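Long-range contacts in L-amino acid deaminase (Proteus vulgaris, PDB 5I39), which probably oxidises L-amino acids with the help of a bound FAD cofactor, as a membrane-bound flavoprotein of the FAD-dependent oxidoreductase family: residues 122-127 / 278-283; 155-160 / 172-177. One frame throughout, in Å; residues are numbered along the deposited sequence.

Overall arrangement
How neighbouring pairings build one sheet is illustrated by these two contacts, whose centres lie 12 Å apart. Interaction 1 joins strand 117-123 to strand 276-279, and interaction 2 joins strand 153-156 to strand 175-178. Because strands 117-123 and 175-178 are themselves neighbours, the two pairings continue into each other, with a probable hydrogen bond of 2.9 Å from Glu123 N to Gly176 O at the junction. Interaction 1 is the one nearer the cofactor: the side chain of Ala278 is about 11 Å from FAD and about 6 Å from that of the FAD-binding residue Gln82. Interaction 2 occupies a more outlying part of the sheet, with the side chain of Phe177 about 11 Å from that of Gln82.

Interaction 1 of 2, residues 122-127 / 278-283; sequences VEVPLD and ALPGGI. With EDO (1,2-ethanediol), chain I.
Val124 and Leu279 meet methyl to methyl unusually tightly, with Val124 CG2 only 3.4 Å from Leu279 CD2. Leu279 starts out turned from the opposing segment, yet its CD2 branch swings back to meet the valine obliquely. The other valine methyl serves a different neighbour: with CG1 anti to the backbone N (chi1 171°), it lies 3.7 Å from Pro280 CD, the two side chains meeting at about a right angle. Trp172 packs against both Val124 and Leu279.

The backbones run parallel, the one such pairing in a sheet otherwise joined by antiparallel neighbours. Ala278 holds both bonds: its N donates to Val122 O at 2.9 Å, and its O accepts from Val124 N at 3.0 Å, thus straddling Glu123 as in regular parallel strands. Past Pro280, the chain turns through Gly281 and Gly282, both at positive phi, and comes back at Ile283, whose backbone pairs with Leu279 to start a beta hairpin.

Glu123 and Ala278 share one face of the sheet, CG to CB 3.9 Å. The glutamate chain is extended, and its two oxygens have separate partners: OE1 forms a salt bridge with Arg121, while OE2 accepts from O2 of an ethanediol at 2.7 Å. The other hydroxyl of this probable crystallisation additive, O1, donates to Val124 O at 2.7 Å, and Leu126 CD2 packs against its C1 carbon.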
# COMPACT_ATOMS: atom_id res chain seq x y z
N VAL A 122 -11.61 14.05 4.57
CA VAL A 122 -12.57 14.40 5.62
C VAL A 122 -13.33 13.16 6.03
O VAL A 122 -13.92 12.46 5.19
CB VAL A 122 -13.53 15.56 5.25
CG1 VAL A 122 -12.76 16.88 5.17
CG2 VAL A 122 -14.31 15.31 3.97
N GLU A 123 -13.29 12.86 7.32
CA GLU A 123 -14.04 11.74 7.89
C GLU A 123 -14.97 12.26 8.96
O GLU A 123 -14.53 12.72 10.02
CB GLU A 123 -13.13 10.65 8.46
CG GLU A 123 -13.94 9.48 9.00
CD GLU A 123 -13.13 8.27 9.42
OE1 GLU A 123 -11.94 8.16 9.08
OE2 GLU A 123 -13.73 7.40 10.10
N VAL A 124 -16.27 12.19 8.69
CA VAL A 124 -17.28 12.54 9.69
C VAL A 124 -17.37 11.39 10.69
O VAL A 124 -17.52 10.24 10.29
CB VAL A 124 -18.64 12.82 9.02
CG1 VAL A 124 -19.75 12.98 10.05
CG2 VAL A 124 -18.55 14.06 8.14
N PRO A 125 -17.28 11.68 12.01
CA PRO A 125 -17.35 10.60 13.00
C PRO A 125 -18.72 9.93 13.04
O PRO A 125 -19.72 10.53 12.66
CB PRO A 125 -17.06 11.32 14.32
CG PRO A 125 -17.49 12.72 14.08
CD PRO A 125 -17.13 12.99 12.65
N LEU A 126 -18.75 8.68 13.49
CA LEU A 126 -19.99 7.89 13.53
C LEU A 126 -21.01 8.40 14.54
O LEU A 126 -22.22 8.38 14.29
CB LEU A 126 -19.68 6.43 13.87
CG LEU A 126 -19.06 5.56 12.78
CD1 LEU A 126 -18.60 4.24 13.37
CD2 LEU A 126 -20.03 5.32 11.64
N ASP A 127 -20.51 8.84 15.69
CA ASP A 127 -21.34 9.25 16.82
C ASP A 127 -20.50 10.09 17.78
O ASP A 127 -19.32 10.35 17.51
CB ASP A 127 -21.98 8.03 17.50
CG ASP A 127 -20.97 6.94 17.88
OD1 ASP A 127 -19.79 7.24 18.11
OD2 ASP A 127 -21.39 5.77 17.98
N ALA A 278 -15.17 10.29 3.77
CA ALA A 278 -15.62 9.12 4.51
C ALA A 278 -16.75 9.56 5.44
O ALA A 278 -16.54 10.41 6.32
CB ALA A 278 -14.48 8.52 5.31
N LEU A 279 -17.94 8.99 5.25
CA LEU A 279 -19.13 9.42 5.98
C LEU A 279 -19.85 8.24 6.61
O LEU A 279 -19.77 7.12 6.10
CB LEU A 279 -20.12 10.13 5.05
CG LEU A 279 -19.57 11.31 4.26
CD1 LEU A 279 -20.55 11.73 3.17
CD2 LEU A 279 -19.27 12.47 5.19
N PRO A 280 -20.60 8.49 7.70
CA PRO A 280 -21.56 7.51 8.22
C PRO A 280 -22.49 7.00 7.12
O PRO A 280 -22.76 7.71 6.16
CB PRO A 280 -22.36 8.31 9.25
CG PRO A 280 -21.40 9.34 9.73
CD PRO A 280 -20.59 9.71 8.53
N GLY A 281 -22.96 5.77 7.28
CA GLY A 281 -23.72 5.08 6.24
C GLY A 281 -22.85 4.41 5.19
O GLY A 281 -23.35 4.01 4.14
N GLY A 282 -21.55 4.29 5.48
CA GLY A 282 -20.61 3.61 4.60
C GLY A 282 -20.36 4.28 3.26
O GLY A 282 -20.26 3.60 2.24
N ILE A 283 -20.25 5.61 3.26
CA ILE A 283 -20.05 6.38 2.03
C ILE A 283 -18.58 6.80 1.96
O ILE A 283 -18.11 7.61 2.77
CB ILE A 283 -20.98 7.61 1.96
CG1 ILE A 283 -22.44 7.15 2.06
CG2 ILE A 283 -20.75 8.38 0.66
CD1 ILE A 283 -23.44 8.27 2.31
C1 EDO I . -17.78 7.01 9.59
O1 EDO I . -17.06 7.57 10.69
C2 EDO I . -16.94 7.18 8.33
O2 EDO I . -15.70 6.48 8.44

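Interaction 2 of 2, residues 155-160 / 172-177; sequences IIEGAE and WKIAGF
Ile156 and Ala175 carry the direct polar part of this contact, as a hydrogen-bonded pair of antiparallel strands. Ile156 N donates to Ala175 O at 2.8 Å and almost straight (170° at the hydrogen), while Ala175 N returns a bond of 3.1 Å to Ile156 O. Each carbonyl also receives a CA-H, from Ile155 and Ile174 respectively. Next along, Ile155 and Gly176 make a non-hydrogen-bonded pair, and the backbone of Gly176 also bonds to Glu123 of strand 117-123, on the side away from Ile155.

Apolar contacts lie on both faces of this short antiparallel ladder. On one, Ile155 sends its branches two ways: CG2 touches Ile174 CG1 at 3.6 Å, and CD1 reaches over the bare backbone of Gly176, 4.0 Å from its CA. Helix 128-143 covers both isoleucines, with Arg135 touching each, Ile138 on Ile155 and Leu131 on Ile174. On the other face, Ile156 holds CG1 between its backbone N and carbonyl carbon (chi1 64°); with the chain extended beyond it (chi2 170°), CD1 comes to 3.8 Å from Phe177 CB. CG2 lies alongside the same residue, and Leu161 and Val122 also pack on Ile156.

Charged groups and waters meet at the two ends of the ladder. At the Phe177 end, Glu160 OE2 comes within 3.7 Å of Phe177 CE2, its carboxylate plane turned 75° from the ring, but its salt bridge is with Arg154. At the Lys173 end, a water accepts from Gly158 N and donates to Lys173 O at 2.7 Å. A second water links Lys173 O to Glu157 OE2, less surely since Glu157 has two conformers.

Direct amide bonds thus give way to water beyond the Ile156/Ala175 pair, where Gly158 N reaches Lys173 O only through a bridging molecule.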
# COMPACT_ATOMS: atom_id res chain seq x y z
N ILE A 155 -9.71 18.83 13.54
CA ILE A 155 -11.17 18.81 13.46
C ILE A 155 -11.66 20.09 12.79
O ILE A 155 -11.23 21.19 13.15
CB ILE A 155 -11.79 18.69 14.88
CG1 ILE A 155 -11.35 17.38 15.57
CG2 ILE A 155 -13.31 18.79 14.84
CD1 ILE A 155 -11.88 16.10 14.96
N ILE A 156 -12.57 19.94 11.83
CA ILE A 156 -13.15 21.08 11.12
C ILE A 156 -14.67 21.12 11.18
O ILE A 156 -15.34 20.09 11.32
CB ILE A 156 -12.67 21.15 9.65
CG1 ILE A 156 -13.14 19.94 8.83
CG2 ILE A 156 -11.16 21.32 9.61
CD1 ILE A 156 -12.89 20.08 7.34
N GLU A 157 -15.17 22.34 11.08
CA GLU A 157 -16.60 22.67 11.09
C GLU A 157 -16.81 23.86 10.17
O GLU A 157 -15.85 24.49 9.74
CB GLU A 157 -17.06 23.07 12.49
CG GLU A 157 -16.92 22.03 13.58
CD GLU A 157 -17.09 22.64 14.96
OE1 GLU A 157 -16.31 23.55 15.31
OE2 GLU A 157 -18.00 22.21 15.70
N GLY A 158 -18.07 24.20 9.92
CA GLY A 158 -18.39 25.44 9.21
C GLY A 158 -17.89 25.50 7.78
O GLY A 158 -17.85 24.48 7.08
N ALA A 159 -17.48 26.69 7.35
CA ALA A 159 -17.16 26.97 5.95
C ALA A 159 -16.15 25.99 5.35
O ALA A 159 -16.34 25.50 4.24
CB ALA A 159 -16.67 28.40 5.79
N GLU A 160 -15.07 25.71 6.08
CA GLU A 160 -14.04 24.81 5.56
C GLU A 160 -14.59 23.41 5.30
O GLU A 160 -14.30 22.80 4.27
CB GLU A 160 -12.85 24.74 6.51
CG GLU A 160 -11.64 24.06 5.89
CD GLU A 160 -10.40 24.09 6.76
OE1 GLU A 160 -10.50 24.29 7.99
OE2 GLU A 160 -9.30 23.89 6.21
N TRP A 172 -23.83 17.77 7.14
CA TRP A 172 -22.75 17.27 7.99
C TRP A 172 -22.16 18.45 8.76
O TRP A 172 -21.94 19.51 8.18
CB TRP A 172 -21.66 16.57 7.17
CG TRP A 172 -22.17 15.46 6.30
CD1 TRP A 172 -22.29 15.48 4.94
CD2 TRP A 172 -22.66 14.19 6.72
NE1 TRP A 172 -22.81 14.29 4.49
CE2 TRP A 172 -23.05 13.48 5.56
CE3 TRP A 172 -22.81 13.57 7.97
CZ2 TRP A 172 -23.58 12.18 5.62
CZ3 TRP A 172 -23.33 12.28 8.02
CH2 TRP A 172 -23.71 11.60 6.85
N LYS A 173 -21.93 18.26 10.05
CA LYS A 173 -21.56 19.36 10.96
C LYS A 173 -20.10 19.37 11.42
O LYS A 173 -19.59 20.43 11.78
CB LYS A 173 -22.46 19.32 12.20
CG LYS A 173 -23.93 19.57 11.92
CD LYS A 173 -24.19 21.01 11.50
CE LYS A 173 -25.68 21.31 11.42
NZ LYS A 173 -25.95 22.74 11.11
N ILE A 174 -19.44 18.22 11.43
CA ILE A 174 -18.10 18.13 12.01
C ILE A 174 -17.36 16.96 11.38
O ILE A 174 -17.96 15.96 11.02
CB ILE A 174 -18.19 18.01 13.56
CG1 ILE A 174 -16.82 18.24 14.20
CG2 ILE A 174 -18.79 16.67 13.99
CD1 ILE A 174 -16.91 18.60 15.67
N ALA A 175 -16.04 17.10 11.24
CA ALA A 175 -15.23 16.03 10.67
C ALA A 175 -13.78 16.15 11.09
O ALA A 175 -13.30 17.23 11.41
CB ALA A 175 -15.32 16.05 9.16
N GLY A 176 -13.09 15.02 11.06
CA GLY A 176 -11.64 14.99 11.14
C GLY A 176 -11.05 15.17 9.76
O GLY A 176 -11.39 14.43 8.84
N PHE A 177 -10.17 16.16 9.62
CA PHE A 177 -9.57 16.53 8.34
C PHE A 177 -8.08 16.24 8.37
O PHE A 177 -7.33 16.93 9.06
CB PHE A 177 -9.82 18.02 8.09
CG PHE A 177 -9.33 18.55 6.75
CD1 PHE A 177 -9.39 17.79 5.58
CD2 PHE A 177 -8.86 19.85 6.66
CE1 PHE A 177 -8.98 18.32 4.36
CE2 PHE A 177 -8.44 20.38 5.45
CZ PHE A 177 -8.50 19.62 4.30
O HOH W 1 -20.30 21.20 14.49
O HOH W 2 -20.36 22.82 10.71